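Local structure of glutamine cyclotransferase (Xanthomonas campestris, 3MBR) at residues 111-116 against 155-160; 71-76 against 129-134. The protein probably cyclises N-terminal glutamine of peptides to pyroglutamate, as a calcium-binding beta-propeller enzyme of the glutamine cyclotransferase family. The protein carries 1 engineered substitution. All blocks are in the same frame, centred on the assembly; numbering follows the deposited sequence.

Contact 1 (111-116 against 155-160). With CA (calcium ion), chain B.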
ATOM      1  N   THR A 111      -5.851   2.365   2.144  1.00 17.38           N
ATOM      2  CA  THR A 111      -6.283   1.048   2.562  1.00 17.06           C
ATOM      3  C   THR A 111      -7.690   1.226   3.147  1.00 18.23           C
ATOM      4  O   THR A 111      -8.251   2.315   3.015  1.00 18.66           O
ATOM      5  CB  THR A 111      -5.304   0.363   3.534  1.00 17.15           C
ATOM      6  OG1 THR A 111      -5.743  -0.992   3.737  1.00 17.90           O
ATOM      7  CG2 THR A 111      -5.212   1.060   4.908  1.00 18.78           C
ATOM      8  N   SER A 112      -8.255   0.206   3.780  1.00 18.46           N
ATOM      9  CA  SER A 112      -9.591   0.347   4.392  1.00 19.22           C
ATOM     10  C   SER A 112      -9.724  -0.600   5.516  1.00 20.01           C
ATOM     11  O   SER A 112      -9.077  -1.679   5.545  1.00 22.01           O
ATOM     12  CB  SER A 112     -10.617   0.104   3.340  1.00 23.35           C
ATOM     13  OG  SER A 112     -10.680  -1.268   2.965  1.00 28.17           O
ATOM     14  N   ASP A 113     -10.589  -0.234   6.445  1.00 23.62           N
ATOM     15  CA  ASP A 113     -11.048  -1.216   7.483  1.00 25.92           C
ATOM     16  C   ASP A 113     -12.464  -1.617   7.066  1.00 28.28           C
ATOM     17  O   ASP A 113     -12.749  -1.667   5.851  1.00 28.45           O
ATOM     18  CB  ASP A 113     -10.965  -0.663   8.902  1.00 26.21           C
ATOM     19  CG  ASP A 113     -11.855   0.503   9.147  1.00 27.49           C
ATOM     20  OD1 ASP A 113     -12.674   0.886   8.269  1.00 28.33           O
ATOM     21  OD2 ASP A 113     -11.729   1.101  10.239  1.00 29.26           O
ATOM     22  N   ASP A 114     -13.328  -1.993   8.011  1.00 32.52           N
ATOM     23  CA  ASP A 114     -14.674  -2.383   7.495  1.00 36.42           C
ATOM     24  C   ASP A 114     -15.655  -1.243   7.283  1.00 36.77           C
ATOM     25  O   ASP A 114     -16.810  -1.490   6.889  1.00 39.37           O
ATOM     26  CB  ASP A 114     -15.331  -3.507   8.306  1.00 40.48           C
ATOM     27  CG  ASP A 114     -15.352  -3.223   9.740  1.00 48.68           C
ATOM     28  OD1 ASP A 114     -15.721  -4.165  10.527  1.00 56.95           O
ATOM     29  OD2 ASP A 114     -15.035  -2.056  10.103  1.00 50.31           O
ATOM     30  N   SER A 115     -15.248  -0.005   7.522  1.00 36.30           N
ATOM     31  CA  SER A 115     -16.178   1.104   7.415  1.00 34.81           C
ATOM     32  C   SER A 115     -15.606   2.270   6.638  1.00 32.40           C
ATOM     33  O   SER A 115     -16.369   3.026   6.032  1.00 32.74           O
ATOM     34  CB  SER A 115     -16.502   1.642   8.819  1.00 38.02           C
ATOM     35  OG  SER A 115     -17.146   0.616   9.562  1.00 43.12           O
ATOM     36  N   HIS A 116     -14.270   2.435   6.636  1.00 28.68           N
ATOM     37  CA  HIS A 116     -13.670   3.671   6.107  1.00 28.51           C
ATOM     38  C   HIS A 116     -12.446   3.364   5.291  1.00 25.88           C
ATOM     39  O   HIS A 116     -11.812   2.314   5.466  1.00 24.88           O
ATOM     40  CB  HIS A 116     -13.186   4.627   7.190  1.00 29.34           C
ATOM     41  CG  HIS A 116     -14.320   5.196   7.958  1.00 35.16           C
ATOM     42  ND1 HIS A 116     -14.814   4.549   9.063  1.00 45.01           N
ATOM     43  CD2 HIS A 116     -15.145   6.234   7.690  1.00 40.37           C
ATOM     44  CE1 HIS A 116     -15.857   5.243   9.529  1.00 42.98           C
ATOM     45  NE2 HIS A 116     -16.090   6.259   8.704  1.00 43.25           N
ATOM     46  N   LEU A 155       0.106   1.666   2.501  1.00 16.09           N
ATOM     47  CA  LEU A 155      -0.666   1.331   3.715  1.00 16.40           C
ATOM     48  C   LEU A 155      -1.310  -0.030   3.576  1.00 16.13           C
ATOM     49  O   LEU A 155      -1.600  -0.496   2.416  1.00 16.47           O
ATOM     50  CB  LEU A 155      -1.844   2.324   3.840  1.00 17.63           C
ATOM     51  CG  LEU A 155      -1.432   3.804   4.092  1.00 18.37           C
ATOM     52  CD1 LEU A 155      -2.705   4.667   4.187  1.00 20.37           C
ATOM     53  CD2 LEU A 155      -0.580   3.993   5.310  1.00 20.08           C
ATOM     54  N   GLU A 156      -1.610  -0.647   4.723  1.00 16.01           N
ATOM     55  CA  GLU A 156      -2.439  -1.836   4.679  1.00 15.64           C
ATOM     56  C   GLU A 156      -3.071  -1.981   6.067  1.00 16.52           C
ATOM     57  O   GLU A 156      -2.350  -1.926   7.091  1.00 18.00           O
ATOM     58  CB  GLU A 156      -1.589  -3.061   4.367  1.00 16.94           C
ATOM     59  CG  GLU A 156      -2.442  -4.339   4.163  1.00 16.63           C
ATOM     60  CD  GLU A 156      -3.376  -4.274   2.974  1.00 17.80           C
ATOM     61  OE1 GLU A 156      -4.119  -5.277   2.832  1.00 19.86           O
ATOM     62  OE2 GLU A 156      -3.324  -3.329   2.144  1.00 18.64           O
ATOM     63  N   TRP A 157      -4.356  -2.243   6.132  1.00 17.04           N
ATOM     64  CA  TRP A 157      -5.047  -2.488   7.377  1.00 17.77           C
ATOM     65  C   TRP A 157      -4.901  -3.917   7.783  1.00 19.14           C
ATOM     66  O   TRP A 157      -5.229  -4.812   6.970  1.00 20.92           O
ATOM     67  CB  TRP A 157      -6.548  -2.179   7.230  1.00 18.92           C
ATOM     68  CG  TRP A 157      -7.236  -2.108   8.545  1.00 21.29           C
ATOM     69  CD1 TRP A 157      -7.890  -3.119   9.178  1.00 24.57           C
ATOM     70  CD2 TRP A 157      -7.298  -0.975   9.386  1.00 24.23           C
ATOM     71  NE1 TRP A 157      -8.410  -2.661  10.408  1.00 27.01           N
ATOM     72  CE2 TRP A 157      -8.048  -1.354  10.551  1.00 24.83           C
ATOM     73  CE3 TRP A 157      -6.829   0.328   9.280  1.00 25.31           C
ATOM     74  CZ2 TRP A 157      -8.380  -0.445  11.559  1.00 28.61           C
ATOM     75  CZ3 TRP A 157      -7.159   1.251  10.343  1.00 27.46           C
ATOM     76  CH2 TRP A 157      -7.909   0.828  11.437  1.00 29.58           C
ATOM     77  N   VAL A 158      -4.410  -4.198   8.997  1.00 19.81           N
ATOM     78  CA  VAL A 158      -4.164  -5.620   9.418  1.00 21.36           C
ATOM     79  C   VAL A 158      -4.624  -5.741  10.849  1.00 25.58           C
ATOM     80  O   VAL A 158      -4.041  -5.148  11.746  1.00 24.70           O
ATOM     81  CB  VAL A 158      -2.663  -5.921   9.333  1.00 21.00           C
ATOM     82  CG1 VAL A 158      -2.401  -7.382   9.751  1.00 22.36           C
ATOM     83  CG2 VAL A 158      -2.108  -5.719   7.919  1.00 20.30           C
ATOM     84  N   ASN A 159      -5.679  -6.521  11.046  1.00 28.43           N
ATOM     85  CA  ASN A 159      -6.150  -6.844  12.451  1.00 30.61           C
ATOM     86  C   ASN A 159      -6.266  -5.611  13.353  1.00 30.66           C
ATOM     87  O   ASN A 159      -5.727  -5.582  14.473  1.00 32.82           O
ATOM     88  CB  ASN A 159      -5.176  -7.825  13.109  1.00 35.54           C
ATOM     89  CG  ASN A 159      -5.087  -9.168  12.373  1.00 37.45           C
ATOM     90  OD1 ASN A 159      -3.996  -9.767  12.301  1.00 45.49           O
ATOM     91  ND2 ASN A 159      -6.194  -9.610  11.757  1.00 41.03           N
ATOM     92  N   GLY A 160      -6.940  -4.586  12.888  1.00 28.44           N
ATOM     93  CA  GLY A 160      -7.239  -3.451  13.701  1.00 28.98           C
ATOM     94  C   GLY A 160      -6.162  -2.449  13.804  1.00 27.45           C
ATOM     95  O   GLY A 160      -6.288  -1.518  14.608  1.00 30.09           O
TER
HETATM   96 CA    CA B 300      -1.806  -2.223   0.590  1.00 20.79          CA
HETATM   97  O   HOH W   1      -5.692  -2.334   1.344  1.00 16.85           O
HETATM   98  O   HOH W   2      -3.687  -0.921  -0.218  1.00 18.99           O
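Trp157 and Thr111 meet where the first strands of two neighbouring propeller blades, 109-112 and 152-158, run past each other beside the calcium ion. Trp157 CB rests on the carbonyl of Ser112, 3.1 Å from its O. CG anti to the backbone N (chi1 -167°) carries the indole out along the turn that follows Ser112. There Asp113 lies over the ring: its CB sits 3.5 Å from the centroid of the five-membered ring, 16° off the normal, a CH-pi contact. The carbonyl carbon of Gly160 lies against the opposite face, so the indole is held between the two turns. Farther out, CZ2 passes 3.9 Å from Asp113 OD2, an oxygen already bonded to the hydroxyl of Tyr118, whose ring also stacks with Trp157. Asp113 OD1 takes the N-H of Ser115, which makes an Asx turn, and that of His116 as well; the two bonds fix the carboxylate.

Nearer the metal, Trp157 N donates to Thr111 OG1 over 3.0 Å on a bent path (142°). A water bridges that hydroxyl to Glu156 OE2, which binds calcium at 2.4 Å; Leu155 O is a ligand too, and Glu154, Leu26 and Ile209 supply others. Glu156 OE1 accepts from Phe211 N. Thr111 therefore acts in the second shell, and the water's donated bond, with the metal, probably favours a charged Glu156 carboxylate.

Contact 2 (71-76 against 129-134); sequences VAWRDR and LDPDTL
Pro131 lays its CB and CG over one face of Trp73, and this is the tight part of the contact. CB stands 3.4 Å from the centroid of the five-membered ring, 12° off the normal, as a CH-pi contact, while CG reaches over the benzo half to 3.6 Å from Trp73 CZ2. The opposite face of the indole is backed by CG of Arg74, and Leu117 of the next blade also touches Trp73. One cost shows here: Trp73 NE1 is buried without a polar partner.

Toward solvent the fit gives way to charge. Arg76 bends at chi3, bringing CZ to the indole edge, in its plane, and NH2 to Asp132 OD2 at 2.8 Å. The hydrogen bond within this salt bridge is well bent, with an N-H...O angle of 133°, and the guanidinium and carboxylate planes lie 52° apart. Behind it NH1 makes a longer bridge to Asp75 OD2, 3.3 Å, so one arginine joins two acids. A water accepts from Arg76 NE and donates to Pro131 O, filling in where the groups do not meet directly.

Trp73 to Arg76 form a type II' turn closing the hairpin between strands 67-73 and 76-81. The packing of this hairpin turn against the 129-134 loop of the adjacent blade is an inter-blade contact of a beta-propeller.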
ATOM      1  N   VAL A  71      -7.169   0.427  -3.311  1.00 16.94           N
ATOM      2  CA  VAL A  71      -7.838  -0.358  -2.293  1.00 17.55           C
ATOM      3  C   VAL A  71      -9.103  -0.954  -2.852  1.00 18.67           C
ATOM      4  O   VAL A  71      -9.676  -0.372  -3.787  1.00 19.12           O
ATOM      5  CB  VAL A  71      -8.178   0.585  -1.075  1.00 18.48           C
ATOM      6  CG1 VAL A  71      -9.163   1.699  -1.520  1.00 20.12           C
ATOM      7  CG2 VAL A  71      -8.661  -0.139   0.115  1.00 21.84           C
ATOM      8  N   ALA A  72      -9.569  -2.067  -2.348  1.00 20.38           N
ATOM      9  CA  ALA A  72     -10.888  -2.573  -2.720  1.00 20.62           C
ATOM     10  C   ALA A  72     -11.935  -2.107  -1.718  1.00 22.78           C
ATOM     11  O   ALA A  72     -11.640  -2.079  -0.474  1.00 25.98           O
ATOM     12  CB  ALA A  72     -10.830  -4.130  -2.666  1.00 25.03           C
ATOM     13  N   TRP A  73     -13.121  -1.844  -2.212  1.00 22.29           N
ATOM     14  CA  TRP A  73     -14.284  -1.525  -1.356  1.00 23.94           C
ATOM     15  C   TRP A  73     -15.480  -2.143  -1.986  1.00 26.54           C
ATOM     16  O   TRP A  73     -15.887  -1.707  -3.059  1.00 25.03           O
ATOM     17  CB  TRP A  73     -14.480  -0.010  -1.165  1.00 25.60           C
ATOM     18  CG  TRP A  73     -15.657   0.225  -0.239  1.00 25.42           C
ATOM     19  CD1 TRP A  73     -16.902   0.535  -0.567  1.00 29.84           C
ATOM     20  CD2 TRP A  73     -15.641   0.057   1.168  1.00 27.50           C
ATOM     21  NE1 TRP A  73     -17.674   0.603   0.519  1.00 31.55           N
ATOM     22  CE2 TRP A  73     -16.934   0.289   1.621  1.00 31.58           C
ATOM     23  CE3 TRP A  73     -14.632  -0.242   2.089  1.00 29.57           C
ATOM     24  CZ2 TRP A  73     -17.287   0.254   2.976  1.00 35.89           C
ATOM     25  CZ3 TRP A  73     -14.989  -0.293   3.497  1.00 36.23           C
ATOM     26  CH2 TRP A  73     -16.312  -0.072   3.887  1.00 36.70           C
ATOM     27  N   ARG A  74     -16.035  -3.232  -1.372  1.00 28.36           N
ATOM     28  CA  ARG A  74     -17.175  -3.894  -1.956  1.00 31.09           C
ATOM     29  C   ARG A  74     -16.863  -4.328  -3.400  1.00 30.57           C
ATOM     30  O   ARG A  74     -15.894  -5.086  -3.605  1.00 31.32           O
ATOM     31  CB  ARG A  74     -18.454  -3.018  -1.865  1.00 32.98           C
ATOM     32  CG  ARG A  74     -18.726  -2.754  -0.383  1.00 38.24           C
ATOM     33  CD  ARG A  74     -20.093  -2.228  -0.051  1.00 50.25           C
ATOM     34  NE  ARG A  74     -20.078  -1.913   1.379  1.00 59.21           N
ATOM     35  CZ  ARG A  74     -20.534  -2.709   2.351  1.00 64.25           C
ATOM     36  NH1 ARG A  74     -21.084  -3.902   2.055  1.00 65.17           N
ATOM     37  NH2 ARG A  74     -20.455  -2.295   3.626  1.00 64.83           N
ATOM     38  N   ASP A  75     -17.611  -3.820  -4.379  1.00 30.55           N
ATOM     39  CA  ASP A  75     -17.478  -4.243  -5.774  1.00 31.96           C
ATOM     40  C   ASP A  75     -16.573  -3.269  -6.543  1.00 29.62           C
ATOM     41  O   ASP A  75     -16.501  -3.361  -7.788  1.00 32.25           O
ATOM     42  CB  ASP A  75     -18.876  -4.262  -6.467  1.00 35.59           C
ATOM     43  CG  ASP A  75     -19.583  -2.857  -6.462  1.00 40.47           C
ATOM     44  OD1 ASP A  75     -20.341  -2.570  -7.440  1.00 49.04           O
ATOM     45  OD2 ASP A  75     -19.464  -2.039  -5.483  1.00 43.14           O
ATOM     46  N   ARG A  76     -15.924  -2.357  -5.824  1.00 25.98           N
ATOM     47  CA  ARG A  76     -15.126  -1.284  -6.434  1.00 26.43           C
ATOM     48  C   ARG A  76     -13.632  -1.366  -6.124  1.00 23.04           C
ATOM     49  O   ARG A  76     -13.238  -1.841  -5.053  1.00 24.17           O
ATOM     50  CB  ARG A  76     -15.631   0.130  -5.967  1.00 27.22           C
ATOM     51  CG  ARG A  76     -17.120   0.233  -6.303  1.00 33.94           C
ATOM     52  CD  ARG A  76     -17.793   1.475  -6.073  1.00 45.18           C
ATOM     53  NE  ARG A  76     -17.797   2.053  -4.740  1.00 53.96           N
ATOM     54  CZ  ARG A  76     -18.654   1.774  -3.737  1.00 53.61           C
ATOM     55  NH1 ARG A  76     -19.540   0.789  -3.794  1.00 54.52           N
ATOM     56  NH2 ARG A  76     -18.568   2.483  -2.627  1.00 49.43           N
ATOM     57  N   LEU A 129     -11.660   8.449   5.112  1.00 26.65           N
ATOM     58  CA  LEU A 129     -12.630   8.851   4.091  1.00 26.42           C
ATOM     59  C   LEU A 129     -13.863   7.996   4.119  1.00 27.87           C
ATOM     60  O   LEU A 129     -13.789   6.782   4.387  1.00 29.12           O
ATOM     61  CB  LEU A 129     -11.998   8.731   2.692  1.00 26.52           C
ATOM     62  CG  LEU A 129     -10.614   9.383   2.437  1.00 26.14           C
ATOM     63  CD1 LEU A 129     -10.190   9.110   0.975  1.00 29.24           C
ATOM     64  CD2 LEU A 129     -10.632  10.865   2.710  1.00 30.39           C
ATOM     65  N   ASP A 130     -15.018   8.616   3.818  1.00 31.02           N
ATOM     66  CA  ASP A 130     -16.179   7.865   3.633  1.00 29.64           C
ATOM     67  C   ASP A 130     -16.085   7.084   2.285  1.00 28.85           C
ATOM     68  O   ASP A 130     -15.812   7.716   1.274  1.00 28.89           O
ATOM     69  CB  ASP A 130     -17.374   8.894   3.566  1.00 30.63           C
ATOM     70  CG  ASP A 130     -18.669   8.193   3.252  1.00 35.87           C
ATOM     71  OD1 ASP A 130     -19.279   8.521   2.209  1.00 33.46           O
ATOM     72  OD2 ASP A 130     -19.038   7.309   4.071  1.00 37.64           O
ATOM     73  N   PRO A 131     -16.285   5.752   2.264  1.00 28.90           N
ATOM     74  CA  PRO A 131     -16.057   5.038   1.001  1.00 27.49           C
ATOM     75  C   PRO A 131     -16.982   5.426  -0.120  1.00 30.29           C
ATOM     76  O   PRO A 131     -16.525   5.523  -1.270  1.00 31.23           O
ATOM     77  CB  PRO A 131     -16.300   3.587   1.395  1.00 29.81           C
ATOM     78  CG  PRO A 131     -15.922   3.557   2.887  1.00 29.35           C
ATOM     79  CD  PRO A 131     -16.479   4.795   3.383  1.00 29.75           C
ATOM     80  N   ASP A 132     -18.247   5.712   0.184  1.00 30.74           N
ATOM     81  CA  ASP A 132     -19.165   6.041  -0.942  1.00 31.67           C
ATOM     82  C   ASP A 132     -18.998   7.406  -1.529  1.00 33.73           C
ATOM     83  O   ASP A 132     -19.209   7.592  -2.729  1.00 37.75           O
ATOM     84  CB  ASP A 132     -20.622   5.896  -0.530  1.00 34.13           C
ATOM     85  CG  ASP A 132     -21.068   4.420  -0.376  1.00 40.50           C
ATOM     86  OD1 ASP A 132     -22.261   4.275   0.064  1.00 46.29           O
ATOM     87  OD2 ASP A 132     -20.350   3.464  -0.739  1.00 41.79           O
ATOM     88  N   THR A 133     -18.737   8.401  -0.698  1.00 32.63           N
ATOM     89  CA  THR A 133     -18.646   9.745  -1.224  1.00 33.78           C
ATOM     90  C   THR A 133     -17.217  10.201  -1.376  1.00 30.40           C
ATOM     91  O   THR A 133     -16.983  11.217  -1.976  1.00 34.42           O
ATOM     92  CB  THR A 133     -19.267  10.776  -0.294  1.00 35.72           C
ATOM     93  OG1 THR A 133     -18.613  10.706   0.987  1.00 33.80           O
ATOM     94  CG2 THR A 133     -20.790  10.481  -0.120  1.00 33.61           C
ATOM     95  N   LEU A 134     -16.257   9.455  -0.777  1.00 31.50           N
ATOM     96  CA  LEU A 134     -14.884   9.919  -0.726  1.00 30.02           C
ATOM     97  C   LEU A 134     -14.645  11.165   0.039  1.00 30.65           C
ATOM     98  O   LEU A 134     -13.520  11.683   0.042  1.00 32.37           O
ATOM     99  CB  LEU A 134     -14.207   9.952  -2.091  1.00 31.45           C
ATOM    100  CG  LEU A 134     -14.265   8.450  -2.491  1.00 32.36           C
ATOM    101  CD1 LEU A 134     -14.847   8.105  -3.772  1.00 38.09           C
ATOM    102  CD2 LEU A 134     -13.215   7.580  -2.033  1.00 35.01           C
TER
HETATM  103  O   HOH W   3     -16.574   4.494  -3.966  1.00 26.18           O

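In the fold
Both contacts join neighbouring blades, and both involve the blade containing 109-112 and 125-129: contact 1 ties it to the blade that follows in sequence, contact 2 to the one before. Both are partly buried, but contact 1 lies nearer the chain's centre, has no exposed touching residue, and its polar chemistry leads into the calcium site. Contact 2, about 13 Å from the ion measured from the side chain of Trp73, includes the exposed Asp132 and ends in salt bridges to acids at the surface. An aspartate methylene covers the tryptophan in contact 1, a proline that in contact 2. They meet directly: Asp114 O packs 3.4 Å from Trp73 CH2 and Ser115 O 3.2 Å from Pro131 CD, making turn 113-116 common ground.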